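Local coordinates for protein branched-chain phosphotransacylase (Enterococcus faecalis, PDB 1YCO) that probably transfers acyl groups, as a branched-chain phosphotransacylase related to phosphate acetyl- and butyryltransferases, at residues Gln30-Asp35 with Lys47-Ser52; Gln71-Gly76 with Val248-Thr253; Lys97-His102 with Ile131-Asn136; Ala152-Ala157 with Leu216-Ile221. All blocks are in the same frame, centred on the assembly; numbering follows the deposited sequence.

Going from the N terminus, contact 1 closes first: strand 47-50 returns over a loop of 11 residues to lie beside strand 29-35 at the end of the five-stranded parallel sheet. Contact 2 closes the longest loop, bringing V248-T253 back to Q71-G76 across 171 residues at the opposite border of that sheet. Contacts 3 and 4 both fall within this excursion, one after the other, and belong to the six-stranded mixed sheet. Contact 3 sets helix 127-143 against the loop leading into strand 101-107 and its first residue, and contact 4 pairs strands 150-154 and 215-217. The last two touch, V134 CG2 lying 4.2 Å from V217 CG2, whereas the centres of contacts 1 and 4 are about 40 Å apart.

Contact 1: residues Gln30-Asp35 with Lys47-Ser52; sequences QFIVFD and KYVHCS
K47 N gives a hydrogen bond to F31 O (2.9 Å), where strand 47-50 joins strand 29-35 as an outermost strand of the five-stranded parallel β-sheet in this chain. The donor stands 24° off the plane of the F31 carbonyl. The return bond, V33 N to K47 O, is longer at 3.3 Å and comes from above the carbonyl plane instead of along a lone pair. The parallel pairing rests on F34 with V49 and D35 with H50. Here the hydrogen bonds V49 N to V33 O, D35 N to V49 O and C51 N to D35 O are all weak; the strands run 19° from parallel. D35 O is also approached by H50 CD2 at 3.3 Å. The carboxylate of D35 turns elsewhere, OD1 accepting from N37 N, while Y48 OH bonds to N37 O; both polar ends thus fasten the turn that leaves strand 29-35.

Packing is mostly on the face that carries I32, F34 and V49, where helix 54-66 covers I32 through L64 and F34 through E60. F34 and V49 lie side by side and point the same way. CG anti to the carbonyl carbon (chi1 -50°) sets the F34 ring along V49, CD2 4.1 Å from V49 CB. On the other side of the strand, F31 packs on V18, A21 and L22 of helix 12-24. Past the strand end, C51 SG sits at the edge of the F34 ring, near its plane, and lies 3.9 Å from F34 CB.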
loop_
_atom_site.group_PDB
_atom_site.type_symbol
_atom_site.label_atom_id
_atom_site.label_comp_id
_atom_site.label_asym_id
_atom_site.label_seq_id
_atom_site.Cartn_x
_atom_site.Cartn_y
_atom_site.Cartn_z
ATOM N N GLN A 30 -26.515 23.894 2.844
ATOM C CA GLN A 30 -27.188 24.280 1.612
ATOM C C GLN A 30 -26.417 23.766 0.395
ATOM O O GLN A 30 -25.184 23.752 0.392
ATOM C CB GLN A 30 -27.304 25.803 1.543
ATOM C CG GLN A 30 -27.785 26.330 0.208
ATOM C CD GLN A 30 -28.047 27.825 0.237
ATOM O OE1 GLN A 30 -27.130 28.637 0.433
ATOM N NE2 GLN A 30 -29.307 28.197 0.049
ATOM N N PHE A 31 -27.145 23.356 -0.638
ATOM C CA PHE A 31 -26.522 22.846 -1.849
ATOM C C PHE A 31 -26.935 23.610 -3.102
ATOM O O PHE A 31 -28.110 23.919 -3.307
ATOM C CB PHE A 31 -26.845 21.359 -2.037
ATOM C CG PHE A 31 -26.261 20.468 -0.971
ATOM C CD1 PHE A 31 -27.007 20.114 0.153
ATOM C CD2 PHE A 31 -24.956 19.994 -1.084
ATOM C CE1 PHE A 31 -26.462 19.298 1.146
ATOM C CE2 PHE A 31 -24.405 19.179 -0.094
ATOM C CZ PHE A 31 -25.159 18.828 1.023
ATOM N N ILE A 32 -25.948 23.915 -3.933
ATOM C CA ILE A 32 -26.161 24.626 -5.178
ATOM C C ILE A 32 -25.493 23.777 -6.250
ATOM O O ILE A 32 -24.268 23.691 -6.319
ATOM C CB ILE A 32 -25.526 26.025 -5.115
ATOM C CG1 ILE A 32 -26.149 26.801 -3.960
ATOM C CG2 ILE A 32 -25.740 26.766 -6.431
ATOM C CD1 ILE A 32 -25.551 28.166 -3.744
ATOM N N VAL A 33 -26.311 23.145 -7.081
ATOM C CA VAL A 33 -25.818 22.265 -8.124
ATOM C C VAL A 33 -25.846 22.854 -9.524
ATOM O O VAL A 33 -26.832 23.471 -9.925
ATOM C CB VAL A 33 -26.648 20.968 -8.161
ATOM C CG1 VAL A 33 -26.123 20.039 -9.251
ATOM C CG2 VAL A 33 -26.613 20.292 -6.799
ATOM N N PHE A 34 -24.767 22.636 -10.271
ATOM C CA PHE A 34 -24.660 23.112 -11.646
ATOM C C PHE A 34 -24.498 21.889 -12.538
ATOM O O PHE A 34 -23.714 20.997 -12.226
ATOM C CB PHE A 34 -23.430 24.007 -11.834
ATOM C CG PHE A 34 -23.298 25.093 -10.810
ATOM C CD1 PHE A 34 -22.886 24.797 -9.516
ATOM C CD2 PHE A 34 -23.547 26.418 -11.151
ATOM C CE1 PHE A 34 -22.718 25.806 -8.573
ATOM C CE2 PHE A 34 -23.384 27.437 -10.216
ATOM C CZ PHE A 34 -22.966 27.129 -8.923
ATOM N N ASP A 35 -25.223 21.835 -13.647
ATOM C CA ASP A 35 -25.098 20.682 -14.529
ATOM C C ASP A 35 -25.713 20.950 -15.902
ATOM O O ASP A 35 -26.614 21.778 -16.048
ATOM C CB ASP A 35 -25.787 19.461 -13.888
ATOM C CG ASP A 35 -25.185 18.127 -14.334
ATOM O OD1 ASP A 35 -24.775 18.013 -15.512
ATOM O OD2 ASP A 35 -25.146 17.184 -13.504
ATOM N N LYS A 47 -30.460 23.867 -5.013
ATOM C CA LYS A 47 -30.791 24.974 -5.902
ATOM C C LYS A 47 -30.189 24.658 -7.277
ATOM O O LYS A 47 -29.021 24.965 -7.534
ATOM C CB LYS A 47 -30.186 26.279 -5.378
ATOM C CG LYS A 47 -30.917 26.901 -4.181
ATOM C CD LYS A 47 -32.089 27.820 -4.589
ATOM C CE LYS A 47 -33.206 27.073 -5.334
ATOM N NZ LYS A 47 -33.937 26.066 -4.492
ATOM N N TYR A 48 -30.983 24.040 -8.150
ATOM C CA TYR A 48 -30.542 23.667 -9.498
ATOM C C TYR A 48 -30.189 24.870 -10.378
ATOM O O TYR A 48 -30.836 25.910 -10.306
ATOM C CB TYR A 48 -31.637 22.849 -10.196
ATOM C CG TYR A 48 -31.310 22.466 -11.627
ATOM C CD1 TYR A 48 -30.381 21.459 -11.909
ATOM C CD2 TYR A 48 -31.913 23.122 -12.699
ATOM C CE1 TYR A 48 -30.063 21.117 -13.227
ATOM C CE2 TYR A 48 -31.601 22.788 -14.016
ATOM C CZ TYR A 48 -30.679 21.789 -14.276
ATOM O OH TYR A 48 -30.369 21.476 -15.577
ATOM N N VAL A 49 -29.156 24.723 -11.201
ATOM C CA VAL A 49 -28.743 25.781 -12.123
ATOM C C VAL A 49 -28.196 25.155 -13.417
ATOM O O VAL A 49 -27.114 24.562 -13.419
ATOM C CB VAL A 49 -27.642 26.695 -11.525
ATOM C CG1 VAL A 49 -27.289 27.789 -12.521
ATOM C CG2 VAL A 49 -28.107 27.313 -10.217
ATOM N N HIS A 50 -28.942 25.287 -14.512
ATOM C CA HIS A 50 -28.520 24.728 -15.796
ATOM C C HIS A 50 -27.350 25.498 -16.403
ATOM O O HIS A 50 -27.168 26.689 -16.131
ATOM C CB HIS A 50 -29.680 24.735 -16.791
ATOM C CG HIS A 50 -29.393 23.989 -18.056
ATOM N ND1 HIS A 50 -29.681 24.499 -19.303
ATOM C CD2 HIS A 50 -28.869 22.757 -18.265
ATOM C CE1 HIS A 50 -29.349 23.615 -20.226
ATOM N NE2 HIS A 50 -28.853 22.548 -19.622
ATOM N N CYS A 51 -26.567 24.808 -17.230
ATOM C CA CYS A 51 -25.399 25.398 -17.894
ATOM C C CYS A 51 -25.261 24.882 -19.333
ATOM O O CYS A 51 -25.701 23.776 -19.641
ATOM C CB CYS A 51 -24.126 25.066 -17.102
ATOM S SG CYS A 51 -24.180 25.535 -15.341
ATOM N N SER A 52 -24.641 25.680 -20.202
ATOM C CA SER A 52 -24.446 25.325 -21.616
ATOM C C SER A 52 -23.630 24.060 -21.867
ATOM O O SER A 52 -24.033 23.185 -22.641
ATOM C CB SER A 52 -23.762 26.473 -22.367
ATOM O OG SER A 52 -24.517 27.662 -22.287
#

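Contact 2: residues Gln71-Gly76 with Val248-Thr253; sequences QILLKG and VPVVLT
K75 crosses L252 on its way to T253. Its CB lies 3.8 Å from V251 O and also meets L252 CD2. The chain then runs out extended, CG anti to the backbone N (chi1 -176°), and CD passes L252 CD2 at 3.9 Å. Bends at chi3 and chi4 carry CE to within 3.3 Å of T253 O, and NZ makes a weak hydrogen bond to the same oxygen and another to G76 O. The stronger partner of the ammonium is I78 O, so three carbonyls gather round the lysine tip.

Strands 72-75 and 250-252 pair in parallel at the border of the five-stranded sheet, whose α/β layering puts helix 259-274 against I72 and V251 and helix 80-87 against L73 and V250. The hydrogen bonds L73 N to P249 O, V251 N to L73 O (2.8 Å) and K75 N to V251 O are nearly straight. L73 and V250 lie side by side, L73 CD2 4.0 Å from V250 CG1. On the other face, I72 CG2 touches V251 CG2 at 4.1 Å, and L74 CG packs on V251 CB.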
loop_
_atom_site.group_PDB
_atom_site.type_symbol
_atom_site.label_atom_id
_atom_site.label_comp_id
_atom_site.label_asym_id
_atom_site.label_seq_id
_atom_site.Cartn_x
_atom_site.Cartn_y
_atom_site.Cartn_z
ATOM N N GLN A 71 -18.316 27.454 0.693
ATOM C CA GLN A 71 -17.224 27.061 1.587
ATOM C C GLN A 71 -16.605 25.715 1.218
ATOM O O GLN A 71 -15.558 25.336 1.745
ATOM C CB GLN A 71 -17.724 26.978 3.036
ATOM C CG GLN A 71 -18.163 28.290 3.644
ATOM C CD GLN A 71 -19.332 28.934 2.907
ATOM O OE1 GLN A 71 -20.437 28.380 2.837
ATOM N NE2 GLN A 71 -19.084 30.108 2.338
ATOM N N ILE A 72 -17.270 24.977 0.339
ATOM C CA ILE A 72 -16.759 23.683 -0.085
ATOM C C ILE A 72 -17.096 23.429 -1.548
ATOM O O ILE A 72 -18.204 23.715 -1.999
ATOM C CB ILE A 72 -17.353 22.529 0.753
ATOM C CG1 ILE A 72 -16.947 22.677 2.223
ATOM C CG2 ILE A 72 -16.862 21.192 0.217
ATOM C CD1 ILE A 72 -17.704 21.741 3.160
ATOM N N LEU A 73 -16.132 22.904 -2.286
ATOM C CA LEU A 73 -16.334 22.586 -3.684
ATOM C C LEU A 73 -16.404 21.063 -3.799
ATOM O O LEU A 73 -15.611 20.352 -3.177
ATOM C CB LEU A 73 -15.170 23.121 -4.519
ATOM C CG LEU A 73 -15.284 22.905 -6.029
ATOM C CD1 LEU A 73 -16.511 23.648 -6.551
ATOM C CD2 LEU A 73 -14.032 23.404 -6.712
ATOM N N LEU A 74 -17.354 20.571 -4.589
ATOM C CA LEU A 74 -17.525 19.139 -4.764
ATOM C C LEU A 74 -17.724 18.769 -6.231
ATOM O O LEU A 74 -18.606 19.301 -6.907
ATOM C CB LEU A 74 -18.713 18.659 -3.926
ATOM C CG LEU A 74 -18.994 17.157 -3.830
ATOM C CD1 LEU A 74 -19.690 16.855 -2.505
ATOM C CD2 LEU A 74 -19.861 16.708 -5.009
ATOM N N LYS A 75 -16.896 17.850 -6.713
ATOM C CA LYS A 75 -16.952 17.410 -8.098
ATOM C C LYS A 75 -17.955 16.290 -8.351
ATOM O O LYS A 75 -17.709 15.131 -7.998
ATOM C CB LYS A 75 -15.570 16.941 -8.555
ATOM C CG LYS A 75 -15.515 16.563 -10.026
ATOM C CD LYS A 75 -14.196 15.923 -10.393
ATOM C CE LYS A 75 -14.257 14.417 -10.261
ATOM N NZ LYS A 75 -15.196 13.814 -11.252
ATOM N N GLY A 76 -19.081 16.642 -8.967
ATOM C CA GLY A 76 -20.097 15.653 -9.291
ATOM C C GLY A 76 -19.633 14.900 -10.524
ATOM O O GLY A 76 -18.524 14.367 -10.537
ATOM N N VAL A 248 -10.695 26.763 -0.083
ATOM C CA VAL A 248 -11.896 25.973 0.126
ATOM C C VAL A 248 -11.610 24.471 -0.111
ATOM O O VAL A 248 -11.021 24.090 -1.125
ATOM C CB VAL A 248 -13.033 26.464 -0.817
ATOM C CG1 VAL A 248 -14.122 25.429 -0.912
ATOM C CG2 VAL A 248 -13.605 27.789 -0.302
ATOM N N PRO A 249 -11.987 23.606 0.848
ATOM C CA PRO A 249 -11.773 22.163 0.712
ATOM C C PRO A 249 -12.397 21.689 -0.595
ATOM O O PRO A 249 -13.512 22.095 -0.939
ATOM C CB PRO A 249 -12.518 21.599 1.913
ATOM C CG PRO A 249 -12.292 22.628 2.952
ATOM C CD PRO A 249 -12.515 23.927 2.187
ATOM N N VAL A 250 -11.697 20.834 -1.329
ATOM C CA VAL A 250 -12.262 20.348 -2.581
ATOM C C VAL A 250 -12.467 18.850 -2.475
ATOM O O VAL A 250 -11.527 18.108 -2.236
ATOM C CB VAL A 250 -11.356 20.683 -3.798
ATOM C CG1 VAL A 250 -12.076 20.329 -5.100
ATOM C CG2 VAL A 250 -10.988 22.153 -3.780
ATOM N N VAL A 251 -13.707 18.411 -2.630
ATOM C CA VAL A 251 -14.020 16.993 -2.540
ATOM C C VAL A 251 -14.177 16.397 -3.949
ATOM O O VAL A 251 -14.937 16.908 -4.774
ATOM C CB VAL A 251 -15.332 16.770 -1.744
ATOM C CG1 VAL A 251 -15.629 15.293 -1.617
ATOM C CG2 VAL A 251 -15.240 17.426 -0.379
ATOM N N LEU A 252 -13.445 15.323 -4.218
ATOM C CA LEU A 252 -13.511 14.660 -5.509
ATOM C C LEU A 252 -14.408 13.436 -5.397
ATOM O O LEU A 252 -14.200 12.575 -4.543
ATOM C CB LEU A 252 -12.109 14.249 -5.965
ATOM C CG LEU A 252 -11.146 15.407 -6.247
ATOM C CD1 LEU A 252 -9.757 14.878 -6.595
ATOM C CD2 LEU A 252 -11.696 16.252 -7.375
ATOM N N THR A 253 -15.410 13.368 -6.263
ATOM C CA THR A 253 -16.348 12.259 -6.269
ATOM C C THR A 253 -16.323 11.541 -7.618
ATOM O O THR A 253 -16.121 12.163 -8.663
ATOM C CB THR A 253 -17.784 12.774 -5.961
ATOM O OG1 THR A 253 -18.029 12.685 -4.554
ATOM C CG2 THR A 253 -18.840 11.989 -6.720
#

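Contact 3: residues Lys97-His102 with Ile131-Asn136; sequences KPILSH and IEIVEN
N136 holds the 97-102 chain with one amide nitrogen. ND2 donates hydrogen bonds to I99 O at 3.1 Å and to S101 OG at 3.0 Å, and both acceptors lie close to the amide plane, 13° and 14° out of it. Two bonds in nearly the same plane fix the rotation of the amide. Its CG is anti to the carbonyl carbon (chi1 -82°), which sends the group off helix 127-143 toward the chain, and the S101 hydroxyl also comes within 3.4 Å of N136 CB.

Two waters extend these bonds. Water 1 accepts from I99 N and lies in donating geometry to both E132 OE1 and N136 OD1, though other acceptors nearby compete for its protons. It can thereby link E132 and N136 to the backbone of the approaching chain. Water 2 is hydrogen-bonded to S101 OG at 2.9 Å and lies doubtfully close to I133 O.

The pairing joins one turn of helix 127-143 to the entry of strand 101-107, part of the mixed six-stranded sheet; N136 and S101 both also reach V244 of strand 238-244, the neighbour of that strand.

Among charged groups, K97 turns its ammonium to a salt bridge with E139, about a turn further along the helix, while its CB passes N136 OD1.

Van der Waals contact involves E132, P98 and I99. The E132 side chain crosses P98 at about a right angle, OE1 3.2 Å from the ring carbon CG. I99 CG1 meets E132 CB at 3.6 Å, and I99 CD1 reaches I133 CG1.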
loop_
_atom_site.group_PDB
_atom_site.type_symbol
_atom_site.label_atom_id
_atom_site.label_comp_id
_atom_site.label_asym_id
_atom_site.label_seq_id
_atom_site.Cartn_x
_atom_site.Cartn_y
_atom_site.Cartn_z
ATOM N N LYS A 97 -1.791 28.304 -0.982
ATOM C CA LYS A 97 -0.713 27.578 -0.312
ATOM C C LYS A 97 0.310 27.264 -1.384
ATOM O O LYS A 97 -0.054 27.047 -2.541
ATOM C CB LYS A 97 -1.227 26.274 0.305
ATOM C CG LYS A 97 -2.135 26.469 1.494
ATOM C CD LYS A 97 -1.400 27.193 2.583
ATOM C CE LYS A 97 -2.260 27.386 3.798
ATOM N NZ LYS A 97 -1.453 28.082 4.858
ATOM N N PRO A 98 1.601 27.238 -1.018
ATOM C CA PRO A 98 2.689 26.948 -1.961
ATOM C C PRO A 98 2.316 25.884 -2.998
ATOM O O PRO A 98 2.590 26.040 -4.192
ATOM C CB PRO A 98 3.822 26.500 -1.043
ATOM C CG PRO A 98 3.619 27.365 0.152
ATOM C CD PRO A 98 2.117 27.355 0.359
ATOM N N ILE A 99 1.682 24.808 -2.541
ATOM C CA ILE A 99 1.273 23.733 -3.443
ATOM C C ILE A 99 -0.034 23.076 -2.993
ATOM O O ILE A 99 -0.447 23.219 -1.845
ATOM C CB ILE A 99 2.325 22.610 -3.519
ATOM C CG1 ILE A 99 2.225 21.732 -2.280
ATOM C CG2 ILE A 99 3.733 23.190 -3.627
ATOM C CD1 ILE A 99 2.053 20.262 -2.597
ATOM N N LEU A 100 -0.675 22.358 -3.909
ATOM C CA LEU A 100 -1.902 21.644 -3.594
ATOM C C LEU A 100 -1.518 20.200 -3.267
ATOM O O LEU A 100 -0.561 19.660 -3.820
ATOM C CB LEU A 100 -2.862 21.648 -4.792
ATOM C CG LEU A 100 -3.460 22.986 -5.270
ATOM C CD1 LEU A 100 -4.313 22.753 -6.515
ATOM C CD2 LEU A 100 -4.298 23.609 -4.162
ATOM N N SER A 101 -2.268 19.583 -2.369
ATOM C CA SER A 101 -2.010 18.212 -1.997
ATOM C C SER A 101 -3.345 17.550 -1.684
ATOM O O SER A 101 -4.379 18.212 -1.638
ATOM C CB SER A 101 -1.091 18.142 -0.760
ATOM O OG SER A 101 -1.702 18.691 0.407
ATOM N N HIS A 102 -3.327 16.243 -1.481
ATOM C CA HIS A 102 -4.548 15.566 -1.128
ATOM C C HIS A 102 -4.299 14.982 0.240
ATOM O O HIS A 102 -3.214 14.467 0.535
ATOM C CB HIS A 102 -4.893 14.474 -2.133
ATOM C CG HIS A 102 -6.170 13.753 -1.826
ATOM N ND1 HIS A 102 -6.279 12.843 -0.797
ATOM C CD2 HIS A 102 -7.396 13.823 -2.399
ATOM C CE1 HIS A 102 -7.517 12.382 -0.747
ATOM N NE2 HIS A 102 -8.215 12.962 -1.708
ATOM N N ILE A 131 8.061 18.490 1.845
ATOM C CA ILE A 131 8.045 19.476 2.923
ATOM C C ILE A 131 6.708 20.231 2.938
ATOM O O ILE A 131 6.113 20.416 3.998
ATOM C CB ILE A 131 9.225 20.477 2.783
ATOM C CG1 ILE A 131 10.527 19.784 3.202
ATOM C CG2 ILE A 131 8.979 21.722 3.628
ATOM C CD1 ILE A 131 11.773 20.633 3.039
ATOM N N GLU A 132 6.235 20.641 1.763
ATOM C CA GLU A 132 4.966 21.346 1.663
ATOM C C GLU A 132 3.782 20.415 1.945
ATOM O O GLU A 132 2.765 20.860 2.473
ATOM C CB GLU A 132 4.798 21.975 0.270
ATOM C CG GLU A 132 5.622 23.251 0.016
ATOM C CD GLU A 132 5.489 24.274 1.139
ATOM O OE1 GLU A 132 4.350 24.547 1.575
ATOM O OE2 GLU A 132 6.529 24.808 1.581
ATOM N N ILE A 133 3.907 19.136 1.575
ATOM C CA ILE A 133 2.845 18.150 1.822
ATOM C C ILE A 133 2.638 17.990 3.328
ATOM O O ILE A 133 1.506 17.877 3.797
ATOM C CB ILE A 133 3.192 16.768 1.218
ATOM C CG1 ILE A 133 3.142 16.848 -0.304
ATOM C CG2 ILE A 133 2.218 15.705 1.703
ATOM C CD1 ILE A 133 3.725 15.625 -0.987
ATOM N N VAL A 134 3.740 17.995 4.067
ATOM C CA VAL A 134 3.700 17.874 5.512
ATOM C C VAL A 134 3.002 19.119 6.072
ATOM O O VAL A 134 2.044 19.011 6.832
ATOM C CB VAL A 134 5.132 17.739 6.094
ATOM C CG1 VAL A 134 5.100 17.770 7.608
ATOM C CG2 VAL A 134 5.758 16.433 5.615
ATOM N N GLU A 135 3.459 20.296 5.663
ATOM C CA GLU A 135 2.858 21.539 6.116
ATOM C C GLU A 135 1.338 21.544 5.910
ATOM O O GLU A 135 0.589 21.842 6.838
ATOM C CB GLU A 135 3.497 22.713 5.380
ATOM C CG GLU A 135 4.991 22.802 5.594
ATOM C CD GLU A 135 5.355 23.165 7.019
ATOM O OE1 GLU A 135 4.820 22.535 7.958
ATOM O OE2 GLU A 135 6.187 24.083 7.201
ATOM N N ASN A 136 0.888 21.213 4.700
ATOM C CA ASN A 136 -0.545 21.161 4.390
ATOM C C ASN A 136 -1.306 20.227 5.364
ATOM O O ASN A 136 -2.337 20.627 5.937
ATOM C CB ASN A 136 -0.769 20.701 2.931
ATOM C CG ASN A 136 -0.615 21.841 1.897
ATOM O OD1 ASN A 136 -0.038 22.898 2.182
ATOM N ND2 ASN A 136 -1.122 21.609 0.685
HETATM O O HOH W 1 1.963 23.906 0.344
HETATM O O HOH W 2 -0.668 17.212 2.736
#

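Contact 4: residues Ala152-Ala157 with Leu216-Ile221; sequences ALLSAA and LVVPTI
V217 uses both its N and its O toward strand 150-154: V217 N to A152 O and L154 N to V217 O, both hydrogen bonds of 2.9 Å. This is a parallel β-ladder inside the six-stranded mixed sheet, next to its edge strand 184-189, with strand 113-117 beyond 215-217.

L153 and V217 share a face and lie side by side, L153 CD2 3.8 Å from V217 CB; helix 165-177 covers L153 there through A170, V173 and T174. On the other face, A152 CB meets L216 CD2 at 4.3 Å, both residues against A194 of helix 191-195. L154 directs its CB at the V217 carbonyl, and its CG stands anti to its own carbonyl carbon (chi1 -74°), from where CD1 reaches both L216 CB and V218 CG1, the last at 4.2 Å.

Beyond the ladder the two segments diverge. T220 takes the N-cap position of helix 221-234, and the 155-157 end approaches the second subunit, where A156 N makes a weak hydrogen bond to D222 OD1 of the second subunit. At the point of divergence, P219 CG lies 3.5 Å from L154 O.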
loop_
_atom_site.group_PDB
_atom_site.type_symbol
_atom_site.label_atom_id
_atom_site.label_comp_id
_atom_site.label_asym_id
_atom_site.label_seq_id
_atom_site.Cartn_x
_atom_site.Cartn_y
_atom_site.Cartn_z
ATOM N N ALA A 152 4.692 10.872 10.642
ATOM C CA ALA A 152 5.577 9.805 10.263
ATOM C C ALA A 152 5.825 9.779 8.761
ATOM O O ALA A 152 4.887 9.758 7.954
ATOM C CB ALA A 152 4.991 8.468 10.720
ATOM N N LEU A 153 7.104 9.793 8.408
ATOM C CA LEU A 153 7.537 9.735 7.020
ATOM C C LEU A 153 7.777 8.258 6.743
ATOM O O LEU A 153 8.781 7.683 7.162
ATOM C CB LEU A 153 8.823 10.537 6.847
ATOM C CG LEU A 153 8.666 11.970 7.360
ATOM C CD1 LEU A 153 9.964 12.746 7.157
ATOM C CD2 LEU A 153 7.517 12.646 6.603
ATOM N N LEU A 154 6.832 7.651 6.039
ATOM C CA LEU A 154 6.872 6.230 5.718
ATOM C C LEU A 154 7.887 5.761 4.706
ATOM O O LEU A 154 8.111 6.404 3.685
ATOM C CB LEU A 154 5.504 5.774 5.239
ATOM C CG LEU A 154 4.399 5.624 6.267
ATOM C CD1 LEU A 154 3.155 5.123 5.536
ATOM C CD2 LEU A 154 4.814 4.620 7.343
ATOM N N SER A 155 8.480 4.611 4.998
ATOM C CA SER A 155 9.450 3.979 4.111
ATOM C C SER A 155 9.429 2.473 4.388
ATOM O O SER A 155 8.936 2.040 5.426
ATOM C CB SER A 155 10.848 4.553 4.347
ATOM O OG SER A 155 11.769 4.024 3.412
ATOM N N ALA A 156 9.954 1.682 3.457
ATOM C CA ALA A 156 9.974 0.226 3.597
ATOM C C ALA A 156 10.756 -0.264 4.811
ATOM O O ALA A 156 10.289 -1.131 5.565
ATOM C CB ALA A 156 10.532 -0.412 2.330
ATOM N N ALA A 157 11.950 0.284 5.007
ATOM C CA ALA A 157 12.783 -0.107 6.149
ATOM C C ALA A 157 12.646 0.883 7.306
ATOM O O ALA A 157 12.296 2.046 7.101
ATOM C CB ALA A 157 14.252 -0.214 5.703
ATOM N N LEU A 216 0.211 10.151 8.393
ATOM C CA LEU A 216 1.151 9.293 7.702
ATOM C C LEU A 216 1.436 9.999 6.383
ATOM O O LEU A 216 0.522 10.485 5.735
ATOM C CB LEU A 216 0.534 7.920 7.451
ATOM C CG LEU A 216 0.026 7.098 8.647
ATOM C CD1 LEU A 216 -0.574 5.780 8.148
ATOM C CD2 LEU A 216 1.168 6.824 9.621
ATOM N N VAL A 217 2.712 10.085 6.027
ATOM C CA VAL A 217 3.152 10.704 4.782
ATOM C C VAL A 217 3.890 9.650 3.931
ATOM O O VAL A 217 4.926 9.109 4.337
ATOM C CB VAL A 217 4.107 11.902 5.044
ATOM C CG1 VAL A 217 4.488 12.581 3.731
ATOM C CG2 VAL A 217 3.451 12.895 5.967
ATOM N N VAL A 218 3.335 9.362 2.756
ATOM C CA VAL A 218 3.897 8.385 1.829
ATOM C C VAL A 218 4.856 9.039 0.847
ATOM O O VAL A 218 4.848 10.248 0.679
ATOM C CB VAL A 218 2.796 7.675 1.030
ATOM C CG1 VAL A 218 1.887 6.907 1.987
ATOM C CG2 VAL A 218 2.002 8.704 0.237
ATOM N N PRO A 219 5.697 8.231 0.180
ATOM C CA PRO A 219 6.679 8.730 -0.796
ATOM C C PRO A 219 6.082 9.000 -2.170
ATOM O O PRO A 219 6.496 9.923 -2.869
ATOM C CB PRO A 219 7.705 7.588 -0.892
ATOM C CG PRO A 219 7.418 6.698 0.258
ATOM C CD PRO A 219 5.934 6.802 0.461
ATOM N N THR A 220 5.113 8.178 -2.550
ATOM C CA THR A 220 4.519 8.286 -3.864
ATOM C C THR A 220 3.020 8.003 -3.862
ATOM O O THR A 220 2.492 7.371 -2.941
ATOM C CB THR A 220 5.196 7.292 -4.828
ATOM O OG1 THR A 220 4.889 5.950 -4.426
ATOM C CG2 THR A 220 6.706 7.475 -4.804
ATOM N N ILE A 221 2.343 8.460 -4.911
ATOM C CA ILE A 221 0.915 8.234 -5.031
ATOM C C ILE A 221 0.609 6.721 -4.981
ATOM O O ILE A 221 -0.388 6.319 -4.394
ATOM C CB ILE A 221 0.347 8.906 -6.342
ATOM C CG1 ILE A 221 0.200 10.412 -6.121
ATOM C CG2 ILE A 221 -1.027 8.342 -6.704
ATOM C CD1 ILE A 221 -0.418 11.158 -7.286
#